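PDB 6UEH: Cow rumen GH26 endo-mannanase from Metagenome, which probably hydrolyses internal beta-1,4-mannosidic linkages of mannans such as galactomannan, as an endo-acting family 26 glycoside hydrolase with an accessory domain. Local coordinates for residues 158-163 with 168-173; 436-441 with 473-478; 291-296 with 346-351. One frame throughout, in Å; residues are numbered along the deposited sequence.

Contact 1: residues 158-163 with 168-173; sequences QDYLGS and KIISGQ
Leu161 and Ile170 meet methyl to methyl: CD2 of Leu161 lies 3.6 Å from CD1 of Ile170, and the two side chains cross at about a right angle. A second, looser touch comes from Tyr160, whose ring presents CE2 obliquely to the same Ile170 CD1 at 4.4 Å. One methyl of the strand therefore serves both neighbouring residues of the helix. It gets there because the isoleucine chain is extended beyond CG1 (chi2 174°), which places CD1 out at the tip, where it meets Leu161 CD2. A beta-branched residue suits the strand backbone, while leucine, branching one atom later, places its methyls farther from the helix backbone. The helical turn under Leu161 is held by Gly162 N bonding to Gln158 O at 2.9 Å.

Farther out, Leu161 also packs on Met382 and Met423, the first residues of two other barrel strands, and Gln158 NE2 bonds to Asp381 O. Helix 152-164 thus lies against the end of the parallel barrel where its strands begin, just before the chain enters strand 169-174. Tyr160 reaches on to Ile477 in the adjoining strand.

With carbon alone meeting carbon, and about 85 Å² buried in all, this contact draws on dispersion and the exclusion of water; it helps seat the helix on the strand through apolar packing, without directional bonds between the two segments.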
# COMPACT_ATOMS: atom_id res chain seq x y z
N GLN A 158 12.79 -6.74 11.97
CA GLN A 158 12.85 -6.07 10.67
C GLN A 158 13.73 -6.84 9.69
O GLN A 158 13.41 -6.93 8.50
CB GLN A 158 13.36 -4.63 10.83
CG GLN A 158 13.37 -3.82 9.53
CD GLN A 158 11.99 -3.29 9.14
OE1 GLN A 158 10.96 -3.90 9.45
NE2 GLN A 158 11.97 -2.15 8.46
N ASP A 159 14.82 -7.40 10.19
CA ASP A 159 15.72 -8.17 9.34
C ASP A 159 15.07 -9.48 8.90
O ASP A 159 15.27 -9.90 7.76
CB ASP A 159 17.04 -8.44 10.06
CG ASP A 159 17.98 -7.26 10.02
OD1 ASP A 159 17.90 -6.48 9.04
OD2 ASP A 159 18.79 -7.10 10.95
N TYR A 160 14.31 -10.10 9.79
CA TYR A 160 13.57 -11.30 9.41
C TYR A 160 12.58 -10.99 8.29
O TYR A 160 12.46 -11.74 7.33
CB TYR A 160 12.81 -11.91 10.59
CG TYR A 160 11.79 -12.93 10.13
CD1 TYR A 160 12.19 -14.21 9.76
CD2 TYR A 160 10.44 -12.61 10.03
CE1 TYR A 160 11.27 -15.14 9.32
CE2 TYR A 160 9.51 -13.54 9.59
CZ TYR A 160 9.93 -14.80 9.24
OH TYR A 160 9.02 -15.73 8.80
N LEU A 161 11.87 -9.88 8.44
CA LEU A 161 10.91 -9.43 7.43
C LEU A 161 11.61 -9.21 6.09
O LEU A 161 11.11 -9.61 5.04
CB LEU A 161 10.21 -8.15 7.87
CG LEU A 161 9.40 -8.24 9.17
CD1 LEU A 161 8.84 -6.88 9.57
CD2 LEU A 161 8.29 -9.27 9.04
N GLY A 162 12.78 -8.58 6.14
CA GLY A 162 13.56 -8.34 4.94
C GLY A 162 14.02 -9.64 4.30
O GLY A 162 14.25 -9.69 3.09
N SER A 163 14.15 -10.69 5.11
CA SER A 163 14.68 -11.96 4.62
C SER A 163 13.64 -12.73 3.82
O SER A 163 13.99 -13.62 3.04
CB SER A 163 15.18 -12.82 5.79
OG SER A 163 14.10 -13.41 6.50
N LYS A 168 8.05 -14.47 -0.03
CA LYS A 168 6.82 -14.94 0.61
C LYS A 168 5.88 -13.78 0.91
O LYS A 168 6.24 -12.61 0.75
CB LYS A 168 7.13 -15.66 1.93
CG LYS A 168 8.22 -16.72 1.86
CD LYS A 168 7.70 -18.02 1.29
CE LYS A 168 8.76 -19.11 1.37
NZ LYS A 168 8.23 -20.41 0.86
N ILE A 169 4.66 -14.11 1.34
CA ILE A 169 3.79 -13.13 1.97
C ILE A 169 3.40 -13.67 3.34
O ILE A 169 3.12 -14.86 3.51
CB ILE A 169 2.54 -12.81 1.10
CG1 ILE A 169 1.79 -11.61 1.68
CG2 ILE A 169 1.63 -14.03 0.97
CD1 ILE A 169 0.71 -11.06 0.77
N ILE A 170 3.40 -12.79 4.34
CA ILE A 170 3.13 -13.21 5.71
C ILE A 170 1.65 -13.04 6.04
O ILE A 170 1.07 -11.99 5.79
CB ILE A 170 3.98 -12.40 6.71
CG1 ILE A 170 5.46 -12.50 6.34
CG2 ILE A 170 3.74 -12.88 8.14
CD1 ILE A 170 6.37 -11.64 7.17
N SER A 171 1.03 -14.08 6.60
CA SER A 171 -0.38 -13.99 6.96
C SER A 171 -0.59 -13.09 8.17
O SER A 171 0.26 -13.00 9.05
CB SER A 171 -0.95 -15.39 7.23
OG SER A 171 -0.21 -16.07 8.22
N GLY A 172 -1.74 -12.42 8.21
CA GLY A 172 -2.06 -11.52 9.30
C GLY A 172 -3.55 -11.39 9.53
O GLY A 172 -4.35 -11.72 8.66
N GLN A 173 -3.92 -10.91 10.71
CA GLN A 173 -5.32 -10.74 11.06
C GLN A 173 -5.49 -9.73 12.19
O GLN A 173 -4.81 -9.81 13.21
CB GLN A 173 -5.95 -12.07 11.47
CG GLN A 173 -7.41 -11.96 11.90
CD GLN A 173 -8.31 -11.47 10.78
OE1 GLN A 173 -8.23 -11.96 9.65
NE2 GLN A 173 -9.15 -10.49 11.07

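Contact 2: residues 436-441 with 473-478; sequences DNLIIE and SDYCIT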
# COMPACT_ATOMS: atom_id res chain seq x y z
N ASP A 436 -2.37 -17.09 -6.39
CA ASP A 436 -1.82 -17.29 -7.73
C ASP A 436 -1.54 -15.96 -8.40
O ASP A 436 -0.53 -15.81 -9.10
CB ASP A 436 -2.78 -18.13 -8.58
CG ASP A 436 -2.93 -19.55 -8.07
OD1 ASP A 436 -1.93 -20.11 -7.57
OD2 ASP A 436 -4.04 -20.11 -8.18
N ASN A 437 -2.41 -14.98 -8.19
CA ASN A 437 -2.20 -13.65 -8.74
C ASN A 437 -0.97 -12.98 -8.14
O ASN A 437 -0.22 -12.30 -8.84
CB ASN A 437 -3.43 -12.77 -8.52
CG ASN A 437 -4.62 -13.20 -9.37
OD1 ASN A 437 -4.45 -13.78 -10.45
ND2 ASN A 437 -5.82 -12.92 -8.90
N LEU A 438 -0.76 -13.19 -6.84
CA LEU A 438 0.40 -12.63 -6.15
C LEU A 438 1.70 -13.19 -6.71
O LEU A 438 2.67 -12.45 -6.92
CB LEU A 438 0.31 -12.92 -4.65
CG LEU A 438 -0.80 -12.24 -3.85
CD1 LEU A 438 -0.79 -12.71 -2.41
CD2 LEU A 438 -0.66 -10.72 -3.92
N ILE A 439 1.72 -14.49 -6.94
CA ILE A 439 2.93 -15.17 -7.39
C ILE A 439 3.25 -14.86 -8.85
O ILE A 439 4.37 -14.49 -9.19
CB ILE A 439 2.81 -16.70 -7.20
CG1 ILE A 439 2.65 -17.03 -5.71
CG2 ILE A 439 4.02 -17.41 -7.79
CD1 ILE A 439 2.32 -18.47 -5.43
N ILE A 440 2.25 -15.02 -9.72
CA ILE A 440 2.43 -14.79 -11.15
C ILE A 440 2.82 -13.34 -11.45
O ILE A 440 3.70 -13.09 -12.27
CB ILE A 440 1.15 -15.15 -11.93
CG1 ILE A 440 0.87 -16.66 -11.81
CG2 ILE A 440 1.28 -14.75 -13.39
CD1 ILE A 440 -0.48 -17.07 -12.35
N GLU A 441 2.19 -12.40 -10.76
CA GLU A 441 2.40 -10.99 -11.08
C GLU A 441 3.51 -10.36 -10.25
O GLU A 441 3.83 -9.18 -10.42
CB GLU A 441 1.09 -10.21 -10.89
CG GLU A 441 -0.03 -10.72 -11.78
CD GLU A 441 -1.29 -9.87 -11.69
OE1 GLU A 441 -1.20 -8.71 -11.25
OE2 GLU A 441 -2.37 -10.38 -12.05
N SER A 473 -0.55 -22.47 1.37
CA SER A 473 0.39 -22.28 0.28
C SER A 473 1.82 -22.14 0.79
O SER A 473 2.05 -21.57 1.85
CB SER A 473 0.01 -21.06 -0.55
OG SER A 473 1.01 -20.76 -1.51
N ASP A 474 2.79 -22.65 0.02
CA ASP A 474 4.20 -22.50 0.37
C ASP A 474 4.60 -21.03 0.36
O ASP A 474 5.53 -20.63 1.06
CB ASP A 474 5.08 -23.28 -0.60
CG ASP A 474 4.97 -24.78 -0.41
OD1 ASP A 474 4.63 -25.22 0.71
OD2 ASP A 474 5.22 -25.53 -1.38
N TYR A 475 3.89 -20.24 -0.44
CA TYR A 475 4.19 -18.82 -0.58
C TYR A 475 3.78 -18.02 0.67
O TYR A 475 4.24 -16.91 0.88
CB TYR A 475 3.50 -18.26 -1.82
CG TYR A 475 3.81 -16.81 -2.10
CD1 TYR A 475 5.05 -16.43 -2.60
CD2 TYR A 475 2.87 -15.81 -1.87
CE1 TYR A 475 5.35 -15.10 -2.86
CE2 TYR A 475 3.15 -14.48 -2.13
CZ TYR A 475 4.39 -14.13 -2.62
OH TYR A 475 4.68 -12.81 -2.88
N CYS A 476 2.92 -18.60 1.49
CA CYS A 476 2.38 -17.87 2.64
C CYS A 476 2.98 -18.34 3.96
O CYS A 476 2.97 -19.52 4.29
CB CYS A 476 0.86 -18.00 2.69
SG CYS A 476 0.06 -17.19 4.10
N ILE A 477 3.51 -17.38 4.73
CA ILE A 477 4.06 -17.66 6.05
C ILE A 477 2.97 -17.58 7.11
O ILE A 477 2.27 -16.57 7.23
CB ILE A 477 5.20 -16.68 6.39
CG1 ILE A 477 6.41 -16.96 5.50
CG2 ILE A 477 5.58 -16.79 7.86
CD1 ILE A 477 7.52 -15.96 5.65
N THR A 478 2.82 -18.66 7.87
CA THR A 478 1.84 -18.70 8.95
C THR A 478 2.57 -18.77 10.29
O THR A 478 3.80 -18.74 10.32
CB THR A 478 0.88 -19.90 8.80
OG1 THR A 478 1.60 -21.13 9.00
CG2 THR A 478 0.24 -19.91 7.41
O HOH W 1 5.35 -12.34 -5.51
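One face of the Tyr475 ring is covered by Ile439, whose CG1 stands 4.0 Å from the ring centroid and 17° off the ring normal, a CH-pi contact. The methylene is displaced toward the rim, so CG, at 3.8 Å from Ile439 CG1, is its nearest ring atom. Ile439 CD1 continues past the ring to Tyr475 CB, as the two side chains slide by each other in opposite directions. Leu438 comes in obliquely, its CB 4.1 Å from Tyr475 CE2.

The phenol oxygen is tied to the helix through one water. This water donates to Tyr475 OH at 2.8 Å and also to Leu438 O at 3.0 Å. Tyrosine suits the site because it offers a broad apolar surface to the isoleucine and a polar end to the water. With CG anti to the backbone N (chi1 -177°), the ring is carried out from its turn to lie beside Ile439. A valine here would probably leave Ile439 without its ring face and the water without its phenol partner.

The turn is well defined: Ser473 OG accepts from Tyr475 N at 3.1 Å in an ST turn, and Cys476 N bonds to Ser473 O in a type I beta turn. Leu438 and Tyr475 both also pack on Ile169 of strand 169-174. On the helix's other flank, Glu441 forms a salt bridge with Arg106 of strand 97-107, in the carbohydrate-binding-module-like part of the chain.

Helix 435-441 follows strand 423-429, and the turn leads into strand 476-477, so the contact ties the early part of the connection between the last two strands of a TIM barrel, the fold of family 26 glycoside hydrolases, to its end.

Contact 3: residues 291-296 with 346-351; sequences MLAEQL and DKLTNE
The carbonyl oxygen of Leu292 accepts from Leu296 N at 3.0 Å and, weakly, from Gln295 N, and this helical turn brings Leu292 and Leu296 to bear on the same residue, Leu348. Leu348 sends its two methyls to different partners. CD1 meets Leu296 CD1 at 3.9 Å, where the side chains cross at about a right angle, and it lies 4.2 Å from Leu292 CD2. The other methyl, CD2, rests against Ala293 CB at 4.0 Å.

Alanine suits the closest point of the backbones, where the CA atoms of Ala293 and Leu348 are 6.7 Å apart: its short side chain leaves room for the leucine opposite. Leu348 has CG anti to the carbonyl carbon (chi1 -70°), and its fork then spreads the methyls over the partner helix. Across the segments the axes come within 11.0 Å and cross at -53°.

Beneath this meeting lies the barrel wall. Phe308 touches both Leu292 and Leu348, Leu357 touches both Leu296 and Leu348, and Trp359 packs on Leu348 as well. Helices 280-301 and 334-351 are thus neighbours in the outer layer of the barrel, seated on strands 306-309 and 357-362.

All four touching residues are buried and aliphatic, so the contact rests on dispersion and the exclusion of water; Gln295, on the first of these helices, instead bonds through OE1 to Thr221 and Arg298.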
# COMPACT_ATOMS: atom_id res chain seq x y z
N MET A 291 -0.25 8.50 27.37
CA MET A 291 -0.95 7.27 27.72
C MET A 291 -0.59 6.14 26.77
O MET A 291 -0.49 4.98 27.17
CB MET A 291 -2.47 7.50 27.73
CG MET A 291 -2.91 8.52 28.76
SD MET A 291 -4.69 8.53 29.04
CE MET A 291 -4.81 9.78 30.31
N LEU A 292 -0.37 6.49 25.50
CA LEU A 292 0.13 5.53 24.52
C LEU A 292 1.53 5.05 24.89
O LEU A 292 1.80 3.85 24.91
CB LEU A 292 0.15 6.15 23.13
CG LEU A 292 0.88 5.32 22.06
CD1 LEU A 292 0.05 4.10 21.66
CD2 LEU A 292 1.23 6.17 20.85
N ALA A 293 2.42 6.00 25.18
CA ALA A 293 3.81 5.69 25.48
C ALA A 293 3.92 4.79 26.71
O ALA A 293 4.81 3.94 26.79
CB ALA A 293 4.62 6.96 25.69
N GLU A 294 3.01 4.99 27.65
CA GLU A 294 2.97 4.19 28.87
C GLU A 294 2.80 2.71 28.54
O GLU A 294 3.45 1.86 29.14
CB GLU A 294 1.84 4.67 29.78
CG GLU A 294 1.72 3.91 31.09
CD GLU A 294 0.63 4.46 32.00
OE1 GLU A 294 0.37 3.86 33.05
OE2 GLU A 294 0.04 5.51 31.65
N GLN A 295 1.94 2.42 27.57
CA GLN A 295 1.71 1.05 27.15
C GLN A 295 2.87 0.50 26.32
O GLN A 295 3.27 -0.65 26.47
CB GLN A 295 0.40 0.94 26.38
CG GLN A 295 -0.81 1.32 27.21
CD GLN A 295 -0.85 0.56 28.52
OE1 GLN A 295 -0.66 -0.66 28.56
NE2 GLN A 295 -1.09 1.27 29.62
N LEU A 296 3.41 1.34 25.44
CA LEU A 296 4.53 0.94 24.58
C LEU A 296 5.78 0.67 25.41
O LEU A 296 6.60 -0.17 25.03
CB LEU A 296 4.81 2.02 23.53
CG LEU A 296 3.67 2.24 22.53
CD1 LEU A 296 4.02 3.32 21.52
CD2 LEU A 296 3.33 0.92 21.83
N ASP A 346 9.42 11.91 17.08
CA ASP A 346 10.41 12.54 17.96
C ASP A 346 10.02 12.41 19.43
O ASP A 346 10.88 12.16 20.27
CB ASP A 346 10.58 14.02 17.59
CG ASP A 346 11.25 14.21 16.24
OD1 ASP A 346 11.80 13.23 15.70
OD2 ASP A 346 11.23 15.35 15.73
N LYS A 347 8.74 12.57 19.72
CA LYS A 347 8.25 12.47 21.10
C LYS A 347 8.48 11.07 21.68
O LYS A 347 8.98 10.94 22.79
CB LYS A 347 6.77 12.83 21.18
CG LYS A 347 6.50 14.31 21.45
CD LYS A 347 6.99 14.71 22.83
CE LYS A 347 6.62 16.16 23.15
NZ LYS A 347 7.29 17.14 22.25
N LEU A 348 8.11 10.04 20.92
CA LEU A 348 8.21 8.67 21.41
C LEU A 348 9.66 8.21 21.54
O LEU A 348 10.02 7.55 22.51
CB LEU A 348 7.44 7.71 20.50
CG LEU A 348 5.91 7.80 20.51
CD1 LEU A 348 5.30 6.59 19.80
CD2 LEU A 348 5.38 7.91 21.93
N THR A 349 10.50 8.55 20.56
CA THR A 349 11.87 8.06 20.54
C THR A 349 12.79 8.86 21.45
O THR A 349 13.68 8.30 22.09
CB THR A 349 12.47 8.07 19.11
OG1 THR A 349 12.48 9.41 18.59
CG2 THR A 349 11.66 7.17 18.18
N ASN A 350 12.59 10.17 21.53
CA ASN A 350 13.47 11.02 22.32
C ASN A 350 12.98 11.23 23.75
O ASN A 350 13.68 10.89 24.70
CB ASN A 350 13.67 12.37 21.63
CG ASN A 350 14.40 12.25 20.31
OD1 ASN A 350 15.36 11.49 20.19
ND2 ASN A 350 13.95 13.00 19.31
N GLU A 351 11.78 11.79 23.89
CA GLU A 351 11.26 12.13 25.21
C GLU A 351 10.88 10.88 26.01
O GLU A 351 11.09 10.84 27.23
CB GLU A 351 10.06 13.06 25.08
CG GLU A 351 9.47 13.51 26.40
CD GLU A 351 8.76 14.84 26.30
OE1 GLU A 351 9.43 15.86 26.04
OE2 GLU A 351 7.52 14.87 26.49

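The three contacts follow one another along the chain, with none nested or crossing. Contact 1 closes first, across only four residues, bringing strand 169-174 back against helix 152-164. Contact 3 comes next and spans 49 residues, including strand 306-309, to pair two outer helices. Contact 2 closes last, bridging 31 residues that lead to the final strand. Contacts 1 and 2 touch, their centres 13 Å apart: strands 169-174 and 476-477 are neighbours, and Lys168 NZ probably bonds to Asp474 O. Early and late parts of the barrel meet there. Contact 3 stands apart, its centre 25 Å from that of contact 1 and 36 Å from that of contact 2.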